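Long-range contacts in probable transcriptional regulator, TetR family protein (Rhodococcus sp., PDB 3BJB), which probably binds operator DNA through an N-terminal helix-turn-helix domain and acts as a dimeric transcriptional regulator of the TetR family: residues 33-38 and 114-119; 70-75 and 132-137; 25-30 and 50-55; 83-88 and 100-105; 163-168 and 196-201. All blocks are in the same frame, centred on the assembly; numbering follows the deposited sequence.

Interaction 1: residues 33-38 and 114-119; sequences ELATEK and PALSTA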
# COMPACT_ATOMS: atom_id res chain seq x y z
N GLU B 33 -10.43 3.96 -19.49
CA GLU B 33 -9.94 3.26 -20.70
C GLU B 33 -8.43 3.30 -20.88
O GLU B 33 -7.82 2.32 -21.31
CB GLU B 33 -10.52 3.85 -21.98
CG GLU B 33 -11.82 4.57 -21.87
CD GLU B 33 -12.56 4.55 -23.18
OE1 GLU B 33 -12.33 5.47 -24.02
OE2 GLU B 33 -13.34 3.60 -23.39
N LEU B 34 -7.83 4.45 -20.61
CA LEU B 34 -6.38 4.52 -20.79
C LEU B 34 -5.63 3.71 -19.74
O LEU B 34 -4.68 3.00 -20.06
CB LEU B 34 -5.91 5.96 -20.91
CG LEU B 34 -6.17 6.36 -22.37
CD1 LEU B 34 -7.07 7.63 -22.54
CD2 LEU B 34 -4.86 6.46 -23.12
N ALA B 35 -6.09 3.79 -18.50
CA ALA B 35 -5.47 3.01 -17.45
C ALA B 35 -5.79 1.56 -17.67
O ALA B 35 -5.06 0.71 -17.18
CB ALA B 35 -5.95 3.47 -16.10
N THR B 36 -6.87 1.27 -18.41
CA THR B 36 -7.21 -0.12 -18.76
C THR B 36 -6.28 -0.65 -19.85
O THR B 36 -5.97 -1.85 -19.88
CB THR B 36 -8.71 -0.34 -19.11
OG1 THR B 36 -9.48 -0.31 -17.90
CG2 THR B 36 -8.95 -1.70 -19.77
N GLU B 37 -5.78 0.22 -20.71
CA GLU B 37 -4.96 -0.22 -21.83
C GLU B 37 -3.44 -0.14 -21.58
O GLU B 37 -2.67 -0.76 -22.29
CB GLU B 37 -5.35 0.55 -23.10
CG GLU B 37 -6.85 0.52 -23.38
CD GLU B 37 -7.36 1.66 -24.29
OE1 GLU B 37 -8.51 1.56 -24.77
OE2 GLU B 37 -6.62 2.65 -24.54
N LYS B 38 -3.01 0.66 -20.62
CA LYS B 38 -1.57 0.81 -20.41
C LYS B 38 -1.44 1.07 -18.96
O LYS B 38 -2.34 1.66 -18.37
CB LYS B 38 -0.99 2.01 -21.16
CG LYS B 38 -1.91 2.65 -22.19
CD LYS B 38 -1.26 3.72 -23.08
CE LYS B 38 -2.18 3.98 -24.32
NZ LYS B 38 -1.68 4.85 -25.45
N PRO B 114 -6.70 -5.44 -13.52
CA PRO B 114 -5.53 -5.25 -12.69
C PRO B 114 -4.92 -3.94 -13.07
O PRO B 114 -4.55 -3.14 -12.19
CB PRO B 114 -4.60 -6.41 -13.08
CG PRO B 114 -5.50 -7.41 -13.77
CD PRO B 114 -6.50 -6.56 -14.47
N ALA B 115 -4.85 -3.69 -14.36
CA ALA B 115 -4.10 -2.56 -14.83
C ALA B 115 -4.71 -1.26 -14.29
O ALA B 115 -4.02 -0.48 -13.63
CB ALA B 115 -3.97 -2.59 -16.38
N LEU B 116 -6.02 -1.08 -14.47
CA LEU B 116 -6.79 0.04 -13.87
C LEU B 116 -6.70 0.14 -12.36
O LEU B 116 -6.49 1.21 -11.81
CB LEU B 116 -8.26 -0.08 -14.24
CG LEU B 116 -9.23 0.93 -13.63
CD1 LEU B 116 -8.91 2.35 -14.09
CD2 LEU B 116 -10.68 0.52 -14.02
N SER B 117 -6.91 -0.97 -11.68
CA SER B 117 -6.77 -1.03 -10.23
C SER B 117 -5.41 -0.62 -9.70
O SER B 117 -5.31 0.17 -8.75
CB SER B 117 -7.11 -2.44 -9.76
OG SER B 117 -8.50 -2.65 -10.05
N THR B 118 -4.36 -1.11 -10.33
CA THR B 118 -3.03 -0.69 -10.03
C THR B 118 -2.89 0.82 -10.15
O THR B 118 -2.35 1.46 -9.23
CB THR B 118 -2.09 -1.37 -10.99
OG1 THR B 118 -2.30 -2.79 -10.89
CG2 THR B 118 -0.68 -1.03 -10.72
N ALA B 119 -3.38 1.43 -11.22
CA ALA B 119 -3.29 2.89 -11.27
C ALA B 119 -4.07 3.61 -10.15
O ALA B 119 -3.67 4.71 -9.74
CB ALA B 119 -3.72 3.41 -12.62
O HOH W 1 -2.23 0.98 -14.94

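Interaction 2: residues 70-75 and 132-137; sequences FVAVMV and VPDAGK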
# COMPACT_ATOMS: atom_id res chain seq x y z
N PHE B 70 -6.75 10.14 -11.05
CA PHE B 70 -6.99 8.76 -10.61
C PHE B 70 -7.52 8.56 -9.18
O PHE B 70 -8.10 7.53 -8.87
CB PHE B 70 -5.79 7.90 -10.93
CG PHE B 70 -5.66 7.66 -12.35
CD1 PHE B 70 -6.52 6.80 -13.00
CD2 PHE B 70 -4.68 8.33 -13.09
CE1 PHE B 70 -6.41 6.58 -14.38
CE2 PHE B 70 -4.56 8.11 -14.46
CZ PHE B 70 -5.44 7.25 -15.10
N VAL B 71 -7.35 9.56 -8.34
CA VAL B 71 -8.01 9.58 -7.05
C VAL B 71 -9.50 9.81 -7.24
O VAL B 71 -10.31 9.12 -6.63
CB VAL B 71 -7.40 10.65 -6.14
CG1 VAL B 71 -8.35 10.97 -4.98
CG2 VAL B 71 -6.04 10.18 -5.63
N ALA B 72 -9.85 10.76 -8.09
CA ALA B 72 -11.25 10.98 -8.46
C ALA B 72 -11.84 9.76 -9.17
O ALA B 72 -13.02 9.49 -9.02
CB ALA B 72 -11.40 12.22 -9.34
N VAL B 73 -11.03 9.03 -9.96
CA VAL B 73 -11.53 7.81 -10.62
C VAL B 73 -11.87 6.78 -9.56
O VAL B 73 -12.94 6.22 -9.59
CB VAL B 73 -10.56 7.21 -11.68
CG1 VAL B 73 -10.87 5.76 -11.95
CG2 VAL B 73 -10.62 7.97 -12.98
N MSE B 74 -10.95 6.57 -8.61
CA MSE B 74 -11.17 5.71 -7.45
C MSE B 74 -12.47 6.04 -6.65
O MSE B 74 -13.26 5.15 -6.34
CB MSE B 74 -9.94 5.79 -6.56
CG MSE B 74 -10.09 5.12 -5.22
SE MSE B 74 -9.43 3.28 -5.20
CE MSE B 74 -10.80 2.42 -6.30
N VAL B 75 -12.67 7.31 -6.32
CA VAL B 75 -13.86 7.78 -5.60
C VAL B 75 -15.14 7.45 -6.36
O VAL B 75 -16.12 6.95 -5.75
CB VAL B 75 -13.75 9.31 -5.30
CG1 VAL B 75 -15.10 9.93 -4.99
CG2 VAL B 75 -12.76 9.55 -4.18
N VAL B 132 -3.94 16.82 -2.38
CA VAL B 132 -5.07 16.37 -3.18
C VAL B 132 -6.19 15.99 -2.22
O VAL B 132 -6.15 14.92 -1.60
CB VAL B 132 -4.70 15.28 -4.23
CG1 VAL B 132 -3.29 14.73 -4.02
CG2 VAL B 132 -5.76 14.17 -4.32
N PRO B 133 -7.18 16.89 -2.08
CA PRO B 133 -8.24 16.85 -1.07
C PRO B 133 -9.34 15.84 -1.36
O PRO B 133 -10.28 15.73 -0.58
CB PRO B 133 -8.83 18.28 -1.13
CG PRO B 133 -7.92 19.07 -2.02
CD PRO B 133 -7.33 18.07 -2.95
N ASP B 134 -9.23 15.12 -2.47
CA ASP B 134 -10.12 14.01 -2.76
C ASP B 134 -9.55 12.75 -2.11
O ASP B 134 -10.22 11.71 -2.06
CB ASP B 134 -10.22 13.77 -4.28
CG ASP B 134 -11.44 14.42 -4.94
OD1 ASP B 134 -12.35 14.89 -4.21
OD2 ASP B 134 -11.49 14.43 -6.19
N ALA B 135 -8.30 12.83 -1.65
CA ALA B 135 -7.62 11.64 -1.13
C ALA B 135 -8.33 11.15 0.12
O ALA B 135 -8.55 9.96 0.26
CB ALA B 135 -6.15 11.94 -0.83
N GLY B 136 -8.71 12.08 1.00
CA GLY B 136 -9.57 11.77 2.15
C GLY B 136 -10.89 11.09 1.79
O GLY B 136 -11.18 10.01 2.29
N LYS B 137 -11.67 11.73 0.91
CA LYS B 137 -12.93 11.19 0.39
C LYS B 137 -13.00 9.68 0.21
O LYS B 137 -14.04 9.10 0.44
CB LYS B 137 -13.27 11.82 -0.95
CG LYS B 137 -13.95 13.15 -0.89
CD LYS B 137 -14.83 13.37 -2.13
CE LYS B 137 -15.26 14.83 -2.25
NZ LYS B 137 -16.10 15.23 -1.10

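Interaction 3: residues 25-30 and 50-55; sequences VRMLEA and KRAGVA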
# COMPACT_ATOMS: atom_id res chain seq x y z
N VAL B 25 -18.05 13.40 -16.42
CA VAL B 25 -18.15 11.96 -16.68
C VAL B 25 -17.18 11.45 -17.76
O VAL B 25 -16.48 10.46 -17.51
CB VAL B 25 -19.61 11.50 -16.99
CG1 VAL B 25 -19.64 10.24 -17.87
CG2 VAL B 25 -20.38 11.28 -15.69
N ARG B 26 -17.15 12.10 -18.93
CA ARG B 26 -16.27 11.68 -20.05
C ARG B 26 -14.78 11.70 -19.71
O ARG B 26 -13.98 10.92 -20.25
CB ARG B 26 -16.51 12.54 -21.29
CG ARG B 26 -17.87 12.34 -21.89
CD ARG B 26 -17.92 12.73 -23.36
NE ARG B 26 -19.32 12.68 -23.82
CZ ARG B 26 -20.05 13.75 -24.12
NH1 ARG B 26 -19.51 14.97 -24.04
NH2 ARG B 26 -21.32 13.60 -24.51
N MSE B 27 -14.41 12.63 -18.82
CA MSE B 27 -13.05 12.76 -18.34
C MSE B 27 -12.67 11.51 -17.59
O MSE B 27 -11.70 10.87 -17.97
CB MSE B 27 -12.90 14.02 -17.48
CG MSE B 27 -13.07 15.30 -18.31
SE MSE B 27 -12.42 16.97 -17.52
CE MSE B 27 -14.16 17.73 -16.96
N LEU B 28 -13.47 11.16 -16.58
CA LEU B 28 -13.37 9.89 -15.82
C LEU B 28 -13.41 8.64 -16.71
O LEU B 28 -12.59 7.71 -16.55
CB LEU B 28 -14.48 9.81 -14.78
CG LEU B 28 -14.31 10.48 -13.40
CD1 LEU B 28 -13.37 11.67 -13.40
CD2 LEU B 28 -15.65 10.88 -12.79
N GLU B 29 -14.36 8.64 -17.64
CA GLU B 29 -14.54 7.58 -18.62
C GLU B 29 -13.21 7.27 -19.28
O GLU B 29 -12.67 6.15 -19.15
CB GLU B 29 -15.53 8.01 -19.69
CG GLU B 29 -16.55 6.95 -20.11
CD GLU B 29 -17.56 6.67 -19.02
OE1 GLU B 29 -18.77 6.81 -19.29
OE2 GLU B 29 -17.15 6.32 -17.89
N ALA B 30 -12.68 8.30 -19.96
CA ALA B 30 -11.47 8.20 -20.76
C ALA B 30 -10.26 7.80 -19.94
O ALA B 30 -9.41 7.04 -20.41
CB ALA B 30 -11.20 9.50 -21.45
N LYS B 50 -7.70 14.40 -25.10
CA LYS B 50 -8.13 13.96 -26.43
C LYS B 50 -9.28 12.91 -26.40
O LYS B 50 -10.09 12.87 -27.31
CB LYS B 50 -6.93 13.45 -27.26
CG LYS B 50 -7.36 12.84 -28.58
CD LYS B 50 -6.25 12.38 -29.52
CE LYS B 50 -6.91 12.02 -30.88
NZ LYS B 50 -6.02 11.71 -32.04
N ARG B 51 -9.34 12.04 -25.39
CA ARG B 51 -10.44 11.08 -25.31
C ARG B 51 -11.71 11.74 -24.81
O ARG B 51 -12.72 11.71 -25.49
CB ARG B 51 -10.09 9.91 -24.42
CG ARG B 51 -9.11 8.98 -25.01
CD ARG B 51 -9.78 7.77 -25.61
NE ARG B 51 -8.74 6.94 -26.20
CZ ARG B 51 -8.38 5.73 -25.77
NH1 ARG B 51 -9.01 5.16 -24.74
NH2 ARG B 51 -7.40 5.09 -26.38
N ALA B 52 -11.63 12.37 -23.64
CA ALA B 52 -12.77 13.07 -23.06
C ALA B 52 -13.29 14.19 -23.95
O ALA B 52 -14.27 14.86 -23.62
CB ALA B 52 -12.39 13.62 -21.69
N GLY B 53 -12.61 14.39 -25.08
CA GLY B 53 -12.96 15.43 -26.05
C GLY B 53 -12.99 16.81 -25.43
O GLY B 53 -13.96 17.55 -25.62
N VAL B 54 -11.94 17.15 -24.69
CA VAL B 54 -11.85 18.43 -23.98
C VAL B 54 -10.47 19.08 -24.17
O VAL B 54 -9.52 18.41 -24.62
CB VAL B 54 -12.13 18.27 -22.45
CG1 VAL B 54 -13.54 17.74 -22.21
CG2 VAL B 54 -11.10 17.35 -21.79
N ALA B 55 -10.36 20.38 -23.85
CA ALA B 55 -9.08 21.09 -23.84
C ALA B 55 -8.22 20.62 -22.66
O ALA B 55 -8.75 20.33 -21.58
CB ALA B 55 -9.30 22.57 -23.76

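Interaction 4: residues 83-88 and 100-105; sequences VGFKKS and YNVLVR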
# COMPACT_ATOMS: atom_id res chain seq x y z
N VAL B 83 -23.21 1.36 -4.70
CA VAL B 83 -24.50 1.26 -5.38
C VAL B 83 -24.82 -0.21 -5.67
O VAL B 83 -25.88 -0.70 -5.29
CB VAL B 83 -24.51 2.08 -6.71
CG1 VAL B 83 -25.80 1.84 -7.50
CG2 VAL B 83 -24.32 3.56 -6.44
N GLY B 84 -23.89 -0.89 -6.32
CA GLY B 84 -24.07 -2.28 -6.77
C GLY B 84 -24.11 -3.28 -5.64
O GLY B 84 -24.62 -4.40 -5.80
N PHE B 85 -23.57 -2.89 -4.49
CA PHE B 85 -23.67 -3.71 -3.30
C PHE B 85 -25.05 -3.56 -2.62
O PHE B 85 -25.65 -4.56 -2.21
CB PHE B 85 -22.52 -3.44 -2.32
CG PHE B 85 -22.47 -4.41 -1.18
CD1 PHE B 85 -21.73 -5.60 -1.28
CD2 PHE B 85 -23.18 -4.16 0.01
CE1 PHE B 85 -21.69 -6.52 -0.22
CE2 PHE B 85 -23.15 -5.07 1.08
CZ PHE B 85 -22.40 -6.26 0.97
N LYS B 86 -25.55 -2.33 -2.51
CA LYS B 86 -26.93 -2.09 -2.03
C LYS B 86 -28.00 -2.68 -2.98
O LYS B 86 -29.18 -2.76 -2.64
CB LYS B 86 -27.16 -0.59 -1.78
CG LYS B 86 -26.90 -0.15 -0.34
CD LYS B 86 -26.85 1.38 -0.18
CE LYS B 86 -28.20 2.06 -0.45
NZ LYS B 86 -29.33 1.61 0.42
N LYS B 87 -27.54 -3.09 -4.17
CA LYS B 87 -28.30 -3.89 -5.12
C LYS B 87 -28.06 -5.36 -4.75
O LYS B 87 -27.57 -5.64 -3.66
CB LYS B 87 -27.76 -3.60 -6.52
CG LYS B 87 -28.72 -3.01 -7.53
CD LYS B 87 -27.92 -2.35 -8.66
CE LYS B 87 -28.77 -1.96 -9.87
NZ LYS B 87 -29.03 -3.12 -10.76
N SER B 88 -28.39 -6.30 -5.65
CA SER B 88 -28.20 -7.74 -5.37
C SER B 88 -26.83 -8.07 -4.71
O SER B 88 -25.79 -8.15 -5.38
CB SER B 88 -28.46 -8.59 -6.63
OG SER B 88 -27.87 -8.00 -7.79
N TYR B 100 -16.99 -8.28 5.62
CA TYR B 100 -16.32 -9.25 4.78
C TYR B 100 -16.89 -9.30 3.37
O TYR B 100 -16.13 -9.33 2.41
CB TYR B 100 -16.40 -10.63 5.41
CG TYR B 100 -15.70 -11.62 4.56
CD1 TYR B 100 -14.33 -11.47 4.29
CD2 TYR B 100 -16.38 -12.68 3.97
CE1 TYR B 100 -13.65 -12.36 3.51
CE2 TYR B 100 -15.71 -13.60 3.17
CZ TYR B 100 -14.33 -13.43 2.95
OH TYR B 100 -13.62 -14.30 2.15
N ASN B 101 -18.21 -9.34 3.22
CA ASN B 101 -18.82 -9.48 1.89
C ASN B 101 -18.57 -8.29 0.96
O ASN B 101 -18.49 -8.46 -0.26
CB ASN B 101 -20.33 -9.77 1.97
CG ASN B 101 -20.65 -11.16 2.53
OD1 ASN B 101 -21.63 -11.32 3.27
ND2 ASN B 101 -19.85 -12.17 2.17
N VAL B 102 -18.49 -7.08 1.51
CA VAL B 102 -18.20 -5.93 0.68
C VAL B 102 -16.75 -5.96 0.19
O VAL B 102 -16.46 -5.63 -0.97
CB VAL B 102 -18.53 -4.55 1.39
CG1 VAL B 102 -19.75 -4.63 2.22
CG2 VAL B 102 -17.37 -4.04 2.23
N LEU B 103 -15.85 -6.37 1.09
CA LEU B 103 -14.44 -6.39 0.82
C LEU B 103 -14.18 -7.42 -0.27
O LEU B 103 -13.45 -7.11 -1.22
CB LEU B 103 -13.64 -6.65 2.10
CG LEU B 103 -12.87 -5.48 2.75
CD1 LEU B 103 -13.52 -4.10 2.56
CD2 LEU B 103 -12.61 -5.73 4.23
N VAL B 104 -14.83 -8.58 -0.17
CA VAL B 104 -14.74 -9.65 -1.17
C VAL B 104 -15.23 -9.17 -2.55
O VAL B 104 -14.58 -9.42 -3.57
CB VAL B 104 -15.55 -10.92 -0.73
CG1 VAL B 104 -15.74 -11.92 -1.88
CG2 VAL B 104 -14.88 -11.61 0.46
N ARG B 105 -16.37 -8.50 -2.56
CA ARG B 105 -16.87 -7.85 -3.75
C ARG B 105 -15.91 -6.84 -4.38
O ARG B 105 -15.72 -6.86 -5.58
CB ARG B 105 -18.17 -7.12 -3.43
CG ARG B 105 -18.85 -6.51 -4.64
CD ARG B 105 -19.45 -7.59 -5.49
NE ARG B 105 -20.70 -8.06 -4.90
CZ ARG B 105 -21.87 -7.42 -5.00
NH1 ARG B 105 -21.96 -6.27 -5.68
NH2 ARG B 105 -22.94 -7.94 -4.42

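Interaction 5: residues 163-168 and 196-201; sequences LRLLVQ and DLLLVN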
# COMPACT_ATOMS: atom_id res chain seq x y z
N LEU B 163 -12.28 -0.17 11.60
CA LEU B 163 -12.48 -0.09 10.15
C LEU B 163 -11.40 0.69 9.42
O LEU B 163 -11.26 0.55 8.23
CB LEU B 163 -13.85 0.50 9.84
CG LEU B 163 -15.01 -0.38 10.30
CD1 LEU B 163 -16.29 0.45 10.36
CD2 LEU B 163 -15.18 -1.60 9.40
N ARG B 164 -10.66 1.54 10.12
CA ARG B 164 -9.60 2.28 9.45
C ARG B 164 -8.43 1.32 9.34
O ARG B 164 -7.82 1.20 8.28
CB ARG B 164 -9.23 3.56 10.24
CG ARG B 164 -8.65 4.70 9.35
CD ARG B 164 -7.84 5.77 10.13
NE ARG B 164 -8.31 5.84 11.50
CZ ARG B 164 -7.59 5.46 12.54
NH1 ARG B 164 -6.36 5.03 12.35
NH2 ARG B 164 -8.11 5.50 13.77
N LEU B 165 -8.16 0.58 10.42
CA LEU B 165 -7.22 -0.54 10.38
C LEU B 165 -7.54 -1.61 9.29
O LEU B 165 -6.63 -2.13 8.64
CB LEU B 165 -7.11 -1.19 11.76
CG LEU B 165 -6.55 -0.33 12.91
CD1 LEU B 165 -6.56 -1.12 14.23
CD2 LEU B 165 -5.15 0.15 12.64
N LEU B 166 -8.82 -1.94 9.11
CA LEU B 166 -9.19 -2.91 8.08
C LEU B 166 -8.87 -2.39 6.67
O LEU B 166 -8.06 -3.01 5.99
CB LEU B 166 -10.65 -3.35 8.21
CG LEU B 166 -11.19 -4.52 7.38
CD1 LEU B 166 -10.39 -5.82 7.57
CD2 LEU B 166 -12.68 -4.76 7.66
N VAL B 167 -9.45 -1.26 6.24
CA VAL B 167 -9.19 -0.83 4.84
C VAL B 167 -7.71 -0.63 4.59
O VAL B 167 -7.24 -0.73 3.46
CB VAL B 167 -10.04 0.39 4.31
CG1 VAL B 167 -11.35 0.54 5.04
CG2 VAL B 167 -9.25 1.69 4.33
N GLN B 168 -6.97 -0.37 5.67
CA GLN B 168 -5.52 -0.19 5.59
C GLN B 168 -4.86 -1.52 5.26
O GLN B 168 -4.32 -1.68 4.17
CB GLN B 168 -4.92 0.48 6.85
CG GLN B 168 -4.47 1.97 6.62
CD GLN B 168 -4.03 2.28 5.14
OE1 GLN B 168 -2.83 2.23 4.80
NE2 GLN B 168 -5.01 2.59 4.27
N ASP B 196 -12.29 -10.94 11.22
CA ASP B 196 -12.65 -11.64 12.46
C ASP B 196 -11.81 -11.09 13.59
O ASP B 196 -12.30 -10.91 14.74
CB ASP B 196 -12.36 -13.13 12.34
CG ASP B 196 -13.31 -13.85 11.38
OD1 ASP B 196 -14.23 -13.22 10.80
OD2 ASP B 196 -13.13 -15.08 11.21
N LEU B 197 -10.54 -10.85 13.28
CA LEU B 197 -9.65 -10.33 14.28
C LEU B 197 -9.98 -8.87 14.58
O LEU B 197 -10.26 -8.52 15.76
CB LEU B 197 -8.19 -10.58 13.90
CG LEU B 197 -7.89 -12.08 14.02
CD1 LEU B 197 -6.50 -12.41 13.56
CD2 LEU B 197 -8.14 -12.64 15.45
N LEU B 198 -9.98 -8.04 13.54
CA LEU B 198 -10.12 -6.59 13.71
C LEU B 198 -11.46 -6.14 14.21
O LEU B 198 -11.53 -5.17 14.96
CB LEU B 198 -9.76 -5.80 12.46
CG LEU B 198 -8.25 -5.74 12.15
CD1 LEU B 198 -7.92 -5.46 10.69
CD2 LEU B 198 -7.57 -4.72 13.03
N LEU B 199 -12.53 -6.84 13.81
CA LEU B 199 -13.90 -6.37 14.11
C LEU B 199 -14.66 -7.10 15.21
O LEU B 199 -15.89 -7.07 15.22
CB LEU B 199 -14.75 -6.35 12.83
CG LEU B 199 -14.18 -5.67 11.58
CD1 LEU B 199 -15.12 -5.98 10.42
CD2 LEU B 199 -14.01 -4.17 11.80
N VAL B 200 -13.94 -7.72 16.15
CA VAL B 200 -14.58 -8.37 17.31
C VAL B 200 -15.64 -7.52 17.97
O VAL B 200 -16.69 -8.04 18.31
CB VAL B 200 -13.59 -8.78 18.42
CG1 VAL B 200 -13.23 -10.24 18.30
CG2 VAL B 200 -12.35 -7.87 18.45
N ASN B 201 -15.38 -6.23 18.14
CA ASN B 201 -16.23 -5.35 18.97
C ASN B 201 -17.26 -4.50 18.22
O ASN B 201 -17.75 -3.50 18.74
CB ASN B 201 -15.33 -4.48 19.86
CG ASN B 201 -14.32 -5.31 20.64
OD1 ASN B 201 -14.68 -6.17 21.45
ND2 ASN B 201 -13.03 -5.05 20.38

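Interaction 1: residues 33-38 and 114-119
Ala35 and Leu116 meet where helix 22-37 crosses helix 114-126, and with Thr36 they bury most of the surface here. The short axes pass 7.4 Å apart at 113°, and an alanine at the crossing is what permits so close an approach: CA of Ala35 lies 4.8 Å from CA of Leu116. The methyl CB of Ala35 meets one branch of Leu116, CD1, at 3.7 Å, and the methyl of Ala119 one turn further on at 4.1 Å. Leu116 holds CG anti to its backbone N (chi1 176°), which sends its two methyls towards helix 22-37: CD1 goes to Ala35, while CB and CD2 lie near the hydroxyl of Thr36. That hydroxyl OG1, 3.9 Å from Leu116 CB, is already hydrogen-bonded back to the carbonyl of Ile32, so a threonine can turn towards an apolar neighbour at this exposed margin. Ala115 adds a small methyl, its CB lying 3.6 Å from the carbonyl O of Ala35. A water donates to the carbonyl O of Ala115 at 2.7 Å. The crossing joins the DNA-binding domain to the C-terminal domain; Leu40 covers Ala119, helix 45-51 packs on Leu34, and helix 157-179 lies against Pro114 and Thr118.

Interaction 2: residues 70-75 and 132-137
Val71 CG1 presses against Asp134 CB at 3.4 Å, the heart of a contact between helix 66-86 and the start of helix 134-150. The same methyl lies 3.5 Å from the carbonyl O of Asp134 and reaches Val132 CG2 at 4.2 Å, so one branch of a valine touches three groups around the turn. It gets there because CG1 stands anti to the backbone N (chi1 162°), which turns this methyl towards Asp134. Beside it, the carboxylate oxygen OD2 of Asp134 rests 3.8 Å from the methyl CB of Ala72, a residue small enough to let the acid lie over the helix. One turn on, Val75 offers its other branch: CG2 sits 4.0 Å from Lys137 CB, and only the base of the lysine takes part, its long chain leading the ammonium away to the exposed side near Arg140. A backbone hydrogen bond from Ala135 N to Val132 O, 3.0 Å, closes the turn that sets these residues against the valines. Further out, Val138, the residue after Lys137, covers Val75 and Met74, a selenomethionine here. Phe63 packs on Ala72 and Ala127 on Val132, while helices 22-37 and 114-126 cover the other side of helix 66-86 at Phe70 and Val73.

Interaction 3: residues 25-30 and 50-55
The flat groups that meet between Arg26 and Ala52 are peptide carbonyls: the carbonyl O of Arg26 lies 3.4 Å from the methyl CB of Ala52, and the carbonyl O of Ala52 is 4.0 Å from CB of Arg26. Both guanidinium groups lead elsewhere. That of Arg26 sits at the end of a chain extended from CG to NE and points away from the contact. That of Arg51 is turned aside by a bend at chi2 (-100°) to helix 22-37 further along, where it forms a salt bridge with Glu37 and a long, weak ion pair with Glu33. The methyl of Ala52 is the centre of the contact. It lies 3.5 Å from CA of Met27 and 3.8 Å from CG of the same residue, a selenomethionine, while Ala30 CB approaches the backbone N of Ala52 at 3.6 Å. The selenium of Met27 then reaches Val54 CG2 at 4.5 Å, and Phe63 covers Met27 as well. Residues 50-55 leave the first helix of the predicted helix-turn-helix motif and form its turn, where Gly53 takes a positive phi (57°). Small alanines suit such close backbones, and the unbranched chain of Met27 lies beside them. The chemistry is thus apolar at the centre with the charged ends led away to the outside, consistent with packing that seats the turn, while Arg51 ties the end of helix 45-51 to Glu37 of helix 22-37, beyond residues 25-30.

Interaction 4: residues 83-88 and 100-105
Phe85 lays one face of its ring over Val102, whose CG1 stands 3.6 Å from the ring centroid and 22° off the normal, a CH-pi contact. The ring reaches across because CG is anti to the backbone N (chi1 -171°), which carries it out towards helix 95-111. The nearest ring atom, CZ, is 3.4 Å from Val102 CG1, and CE1 lies 4.1 Å from CB of Asn101, whose amide leads away. Arg105 folds back over the other helix's end. Its chain is bent at its second and third torsions, and this brings the guanidinium to Gly84 O in the last turn of helix 66-86 and to Ser88 O in the loop that follows. Helix 66-86 is the long helix that runs from the DNA-binding domain of a TetR regulator into its C-terminal domain. NH1 of Arg105 donates a weak but nearly straight bond to Gly84 O, 3.3 Å away near the guanidinium plane, and NH2 a weak, bent one to Ser88 O at 3.0 Å. Phe85 CD1 lies over the centre of one guanidinium face, 4.1 Å from Arg105 CZ, the two planes tilted apart. With an alanine at Phe85, Val102 would probably lose the ring face it rests on and Arg105 the ring behind its guanidinium. Helix 134-150 closes the apolar side, with Ala149 against both Phe85 and Val102 and Met146 against Val102.

Interaction 5: residues 163-168 and 196-201
In the C-terminal domain, helix 157-179 meets the end of helix 184-198 and the residue after it through leucines, close to the face that the second subunit covers. Leu198 and Leu166 are central: the CD1 methyl of Leu198 sits 3.9 Å from CA of Leu166 and 4.0 Å from its CD1, so that it lies down against the backbone of helix 157-179. Its other branch, CD2, turns to Leu165, 3.8 Å from CB and 3.9 Å from CD1. One leucine thus straddles two consecutive residues. Pairs of this kind belong to the C-terminal helices through which TetR regulators characteristically dimerise, and this chain follows suit: Leu198 also packs on Leu198 of the second subunit, Leu165 on Asp190 of that subunit, and Arg164 makes a salt bridge to the same aspartate. Replacing Leu198 by an alanine would probably open a gap over Leu165 and Leu166, between the two helices, and take away part of the packing against the second subunit. Next along the chain, Leu199 divides its methyls in the same way. CD1 meets Leu166 CD2 at 3.9 Å, and CD2 meets Leu163 CD2 at 3.7 Å, the two side chains crossing at about a right angle. In Leu166, chi1 (-170°) carries the fork across to residues 198-199, and chi2 (56°) turns CD1 to Leu198 and CD2 to Leu199. Branched, apolar leucines suit this buried seam, since Leu166, Leu198 and Leu199 each give their two methyls to different neighbours. Beyond it, Val99 of helix 95-111 covers Leu166 and Leu199.

How the interactions relate
Interactions 1, 2 and 3 form a connected group at the DNA-binding end. Interactions 1 and 3 share helix 22-37 and are tied by Arg51, whose NH2 reaches Glu37 OE2 at 3.2 Å; interactions 1 and 2 touch through Phe70, with CE1 3.6 Å from Ala35 CB. Helix 66-86 carries both interaction 2 and interaction 4, whose centres are about 20 Å apart, so it runs from that group to the far part of the C-terminal domain. There interaction 4 meets interaction 5 where Leu103 CD2 lies 3.6 Å from Leu166 CD2. Interaction 5, beside the second subunit, and interaction 3, in the predicted helix-turn-helix, have centres about 37 Å apart, on opposite sides of the chain's centre.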